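Local coordinates for protein putative aminotransferase (Actinomadura melliaura, PDB 4ZWV) that is a putative pyridoxal phosphate-dependent sugar aminotransferase, thought to act in making the aminopentose of the indolocarbazole AT2433, at residues S59-P71 against L200-R214. Sequence-based numbering, arbitrary orientation.
Sequences SGLCLALRLLDAP and LTLPGDELHERAMLR
L67 divides its two methyls between different partners. CD1 meets the methyl of A211 (CB, 3.9 Å) and, tip to tip, CD2 of L200; CD2 lies over the centre of one face of the R210 guanidinium, 3.8 Å from CZ, and also touches R210 CB. L67 and R210 thus run alongside each other, head to tail, and the bend of the arginine chain at chi3 (62°) folds its flat end back over the methyl. The same residue is gripped at its carbonyl: R210 NH1 donates to L67 O at 2.9 Å, in the carbonyl plane and on a lone pair, with an N-H...O angle of 162°. A water extends the grip, accepting from R210 NH2 and donating to L68 O, while a salt bridge from NE to E234 probably fixes the rotation of the guanidinium. A leucine in place of R210 would probably leave L67 O without its direct donor and cost E234 this salt bridge. L200 points CD2 into the side of L63, 3.8 Å from L63 CD2, and CD1 at A64 CB; its side chain lies roughly perpendicular to that of L63. The other methyl of L63, CD1, rests on R214 CB at 3.8 Å. R214 binds the W235 carbonyl through NE and makes a cation-pi contact with W235; a second water joins its NH1 to R66 O. The two helix segments cross at 123°, their axes 10.5 Å apart. Helix 57-66, beginning at the cofactor-binding G57 and T58, thus packs on both strand 198-201 of the mixed seven-stranded sheet and helix 205-214 that follows it, while A211 also touches V52 of the neighbouring strand 51-54.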
# COMPACT_ATOMS: atom_id res chain seq x y z
N SER A 59 -5.25 -0.69 -3.18
CA SER A 59 -5.34 -1.55 -2.00
C SER A 59 -6.78 -2.02 -1.75
O SER A 59 -6.99 -3.16 -1.33
CB SER A 59 -4.78 -0.83 -0.77
OG SER A 59 -3.36 -0.75 -0.86
N GLY A 60 -7.76 -1.17 -2.04
CA GLY A 60 -9.15 -1.58 -1.92
C GLY A 60 -9.49 -2.74 -2.84
O GLY A 60 -10.17 -3.69 -2.43
N LEU A 61 -8.99 -2.68 -4.07
CA LEU A 61 -9.21 -3.77 -5.04
C LEU A 61 -8.51 -5.05 -4.59
O LEU A 61 -9.07 -6.14 -4.69
CB LEU A 61 -8.71 -3.36 -6.43
CG LEU A 61 -9.51 -2.28 -7.15
CD1 LEU A 61 -8.73 -1.77 -8.36
CD2 LEU A 61 -10.88 -2.82 -7.57
N CYS A 62 -7.28 -4.93 -4.07
CA CYS A 62 -6.55 -6.09 -3.58
C CYS A 62 -7.29 -6.75 -2.43
O CYS A 62 -7.44 -7.97 -2.38
CB CYS A 62 -5.15 -5.69 -3.13
SG CYS A 62 -4.08 -5.17 -4.50
N LEU A 63 -7.77 -5.93 -1.50
CA LEU A 63 -8.54 -6.44 -0.37
C LEU A 63 -9.84 -7.10 -0.83
O LEU A 63 -10.18 -8.18 -0.36
CB LEU A 63 -8.82 -5.32 0.63
CG LEU A 63 -9.70 -5.63 1.83
CD1 LEU A 63 -9.18 -6.84 2.59
CD2 LEU A 63 -9.74 -4.43 2.74
N ALA A 64 -10.56 -6.46 -1.75
CA ALA A 64 -11.80 -7.05 -2.25
C ALA A 64 -11.57 -8.44 -2.85
O ALA A 64 -12.34 -9.37 -2.58
CB ALA A 64 -12.45 -6.12 -3.28
N LEU A 65 -10.49 -8.59 -3.62
CA LEU A 65 -10.18 -9.88 -4.23
C LEU A 65 -9.82 -10.90 -3.15
O LEU A 65 -10.18 -12.08 -3.26
CB LEU A 65 -9.04 -9.73 -5.24
CG LEU A 65 -9.45 -9.05 -6.55
CD1 LEU A 65 -8.19 -8.61 -7.30
CD2 LEU A 65 -10.27 -9.99 -7.43
N ARG A 66 -9.11 -10.48 -2.11
CA ARG A 66 -8.75 -11.44 -1.06
C ARG A 66 -9.99 -11.92 -0.30
O ARG A 66 -10.00 -13.04 0.21
CB ARG A 66 -7.74 -10.83 -0.08
CG ARG A 66 -6.38 -10.54 -0.69
CD ARG A 66 -5.60 -11.80 -1.05
NE ARG A 66 -4.35 -11.47 -1.75
CZ ARG A 66 -3.41 -12.35 -2.08
NH1 ARG A 66 -2.31 -11.94 -2.72
NH2 ARG A 66 -3.54 -13.63 -1.77
N LEU A 67 -11.03 -11.09 -0.25
CA LEU A 67 -12.24 -11.45 0.49
C LEU A 67 -13.10 -12.51 -0.21
O LEU A 67 -14.02 -13.07 0.39
CB LEU A 67 -13.08 -10.20 0.76
CG LEU A 67 -12.45 -9.22 1.77
CD1 LEU A 67 -13.19 -7.90 1.75
CD2 LEU A 67 -12.47 -9.80 3.17
N LEU A 68 -12.78 -12.80 -1.47
CA LEU A 68 -13.58 -13.74 -2.24
C LEU A 68 -13.42 -15.15 -1.74
O LEU A 68 -12.34 -15.56 -1.36
CB LEU A 68 -13.23 -13.68 -3.72
CG LEU A 68 -13.52 -12.33 -4.35
CD1 LEU A 68 -13.22 -12.40 -5.83
CD2 LEU A 68 -14.97 -11.92 -4.09
N ASP A 69 -14.54 -15.87 -1.72
CA ASP A 69 -14.57 -17.28 -1.37
C ASP A 69 -14.83 -18.10 -2.63
O ASP A 69 -15.96 -18.21 -3.10
CB ASP A 69 -15.65 -17.55 -0.32
CG ASP A 69 -15.80 -19.02 0.01
OD1 ASP A 69 -14.81 -19.77 -0.14
OD2 ASP A 69 -16.91 -19.43 0.42
N ALA A 70 -13.76 -18.66 -3.19
CA ALA A 70 -13.87 -19.51 -4.36
C ALA A 70 -12.67 -20.45 -4.41
O ALA A 70 -11.58 -20.08 -3.96
CB ALA A 70 -13.96 -18.66 -5.62
N PRO A 71 -12.87 -21.66 -4.95
CA PRO A 71 -11.78 -22.64 -5.06
C PRO A 71 -10.67 -22.15 -5.99
O PRO A 71 -10.93 -21.34 -6.88
CB PRO A 71 -12.47 -23.88 -5.62
CG PRO A 71 -13.64 -23.35 -6.38
CD PRO A 71 -14.11 -22.16 -5.58
N LEU A 200 -13.50 0.95 0.44
CA LEU A 200 -14.15 -0.30 0.05
C LEU A 200 -15.52 -0.34 0.70
O LEU A 200 -15.62 -0.22 1.93
CB LEU A 200 -13.31 -1.49 0.48
CG LEU A 200 -13.96 -2.86 0.33
CD1 LEU A 200 -14.25 -3.17 -1.15
CD2 LEU A 200 -13.03 -3.91 0.92
N THR A 201 -16.57 -0.47 -0.10
CA THR A 201 -17.91 -0.61 0.48
C THR A 201 -18.36 -2.04 0.30
O THR A 201 -18.03 -2.68 -0.70
CB THR A 201 -18.93 0.37 -0.13
OG1 THR A 201 -19.28 -0.05 -1.46
CG2 THR A 201 -18.40 1.79 -0.16
N LEU A 202 -19.10 -2.54 1.29
CA LEU A 202 -19.54 -3.94 1.32
C LEU A 202 -21.05 -4.03 1.31
O LEU A 202 -21.73 -3.19 1.90
CB LEU A 202 -19.00 -4.68 2.55
CG LEU A 202 -17.49 -4.83 2.73
CD1 LEU A 202 -16.81 -5.29 1.46
CD2 LEU A 202 -16.86 -3.53 3.25
N PRO A 203 -21.58 -5.08 0.67
CA PRO A 203 -23.03 -5.28 0.61
C PRO A 203 -23.60 -6.05 1.81
O PRO A 203 -24.83 -6.17 1.93
CB PRO A 203 -23.21 -6.09 -0.68
CG PRO A 203 -21.94 -6.85 -0.80
CD PRO A 203 -20.86 -5.94 -0.28
N GLY A 204 -22.74 -6.57 2.67
CA GLY A 204 -23.21 -7.33 3.82
C GLY A 204 -22.27 -7.26 5.01
O GLY A 204 -21.09 -6.91 4.88
N ASP A 205 -22.80 -7.62 6.18
CA ASP A 205 -22.08 -7.48 7.44
C ASP A 205 -20.86 -8.39 7.57
O ASP A 205 -19.83 -7.96 8.11
CB ASP A 205 -23.04 -7.75 8.61
CG ASP A 205 -23.99 -6.59 8.83
OD1 ASP A 205 -23.74 -5.50 8.27
OD2 ASP A 205 -24.99 -6.78 9.55
N GLU A 206 -20.96 -9.63 7.10
CA GLU A 206 -19.82 -10.54 7.22
C GLU A 206 -18.61 -10.00 6.47
O GLU A 206 -17.51 -9.95 7.01
CB GLU A 206 -20.14 -11.94 6.71
CG GLU A 206 -18.95 -12.87 6.87
CD GLU A 206 -19.20 -14.28 6.40
OE1 GLU A 206 -18.23 -14.92 5.93
OE2 GLU A 206 -20.34 -14.77 6.52
N LEU A 207 -18.82 -9.58 5.22
CA LEU A 207 -17.73 -9.02 4.43
C LEU A 207 -17.19 -7.77 5.11
O LEU A 207 -15.98 -7.56 5.14
CB LEU A 207 -18.18 -8.66 3.00
CG LEU A 207 -18.29 -9.83 2.02
CD1 LEU A 207 -19.04 -9.36 0.77
CD2 LEU A 207 -16.91 -10.36 1.64
N HIS A 208 -18.08 -6.97 5.68
CA HIS A 208 -17.65 -5.75 6.36
C HIS A 208 -16.71 -6.08 7.51
O HIS A 208 -15.65 -5.46 7.64
CB HIS A 208 -18.89 -4.99 6.86
CG HIS A 208 -18.58 -3.67 7.49
ND1 HIS A 208 -19.39 -3.10 8.45
CD2 HIS A 208 -17.60 -2.77 7.26
CE1 HIS A 208 -18.89 -1.94 8.82
NE2 HIS A 208 -17.80 -1.71 8.11
N GLU A 209 -17.08 -7.04 8.35
CA GLU A 209 -16.25 -7.37 9.50
C GLU A 209 -14.90 -7.95 9.07
O GLU A 209 -13.86 -7.61 9.66
CB GLU A 209 -16.99 -8.32 10.44
CG GLU A 209 -18.25 -7.73 11.08
CD GLU A 209 -17.95 -6.68 12.14
OE1 GLU A 209 -16.80 -6.58 12.61
OE2 GLU A 209 -18.89 -5.93 12.50
N ARG A 210 -14.90 -8.81 8.05
CA ARG A 210 -13.64 -9.37 7.55
C ARG A 210 -12.75 -8.29 6.95
O ARG A 210 -11.53 -8.29 7.14
CB ARG A 210 -13.90 -10.47 6.52
CG ARG A 210 -14.59 -11.69 7.09
CD ARG A 210 -14.94 -12.68 5.99
NE ARG A 210 -13.72 -13.16 5.34
CZ ARG A 210 -13.58 -13.37 4.04
NH1 ARG A 210 -14.60 -13.15 3.20
NH2 ARG A 210 -12.42 -13.80 3.56
N ALA A 211 -13.36 -7.34 6.24
CA ALA A 211 -12.60 -6.25 5.62
C ALA A 211 -11.93 -5.37 6.66
O ALA A 211 -10.78 -4.97 6.48
CB ALA A 211 -13.52 -5.39 4.74
N MSE A 212 -12.63 -5.09 7.74
CA MSE A 212 -12.09 -4.25 8.80
C MSE A 212 -10.91 -4.89 9.52
O MSE A 212 -10.03 -4.20 10.02
CB MSE A 212 -13.16 -3.90 9.82
CG MSE A 212 -14.16 -2.91 9.30
SE MSE A 212 -15.32 -2.31 10.71
CE MSE A 212 -16.47 -3.85 10.81
N LEU A 213 -10.91 -6.22 9.58
CA LEU A 213 -9.77 -6.94 10.14
C LEU A 213 -8.62 -7.04 9.14
O LEU A 213 -7.46 -6.73 9.47
CB LEU A 213 -10.19 -8.35 10.59
CG LEU A 213 -10.99 -8.43 11.89
CD1 LEU A 213 -11.57 -9.83 12.03
CD2 LEU A 213 -10.11 -8.09 13.07
N ARG A 214 -8.91 -7.49 7.93
CA ARG A 214 -7.85 -7.80 6.99
C ARG A 214 -7.17 -6.57 6.41
O ARG A 214 -6.06 -6.68 5.89
CB ARG A 214 -8.38 -8.69 5.86
CG ARG A 214 -8.92 -10.03 6.37
CD ARG A 214 -9.19 -10.98 5.21
NE ARG A 214 -7.94 -11.55 4.73
CZ ARG A 214 -7.84 -12.52 3.83
NH1 ARG A 214 -8.93 -13.04 3.27
NH2 ARG A 214 -6.65 -12.96 3.46
O HOH W 1 -11.83 -15.53 1.42
O HOH W 2 -9.08 -15.51 1.66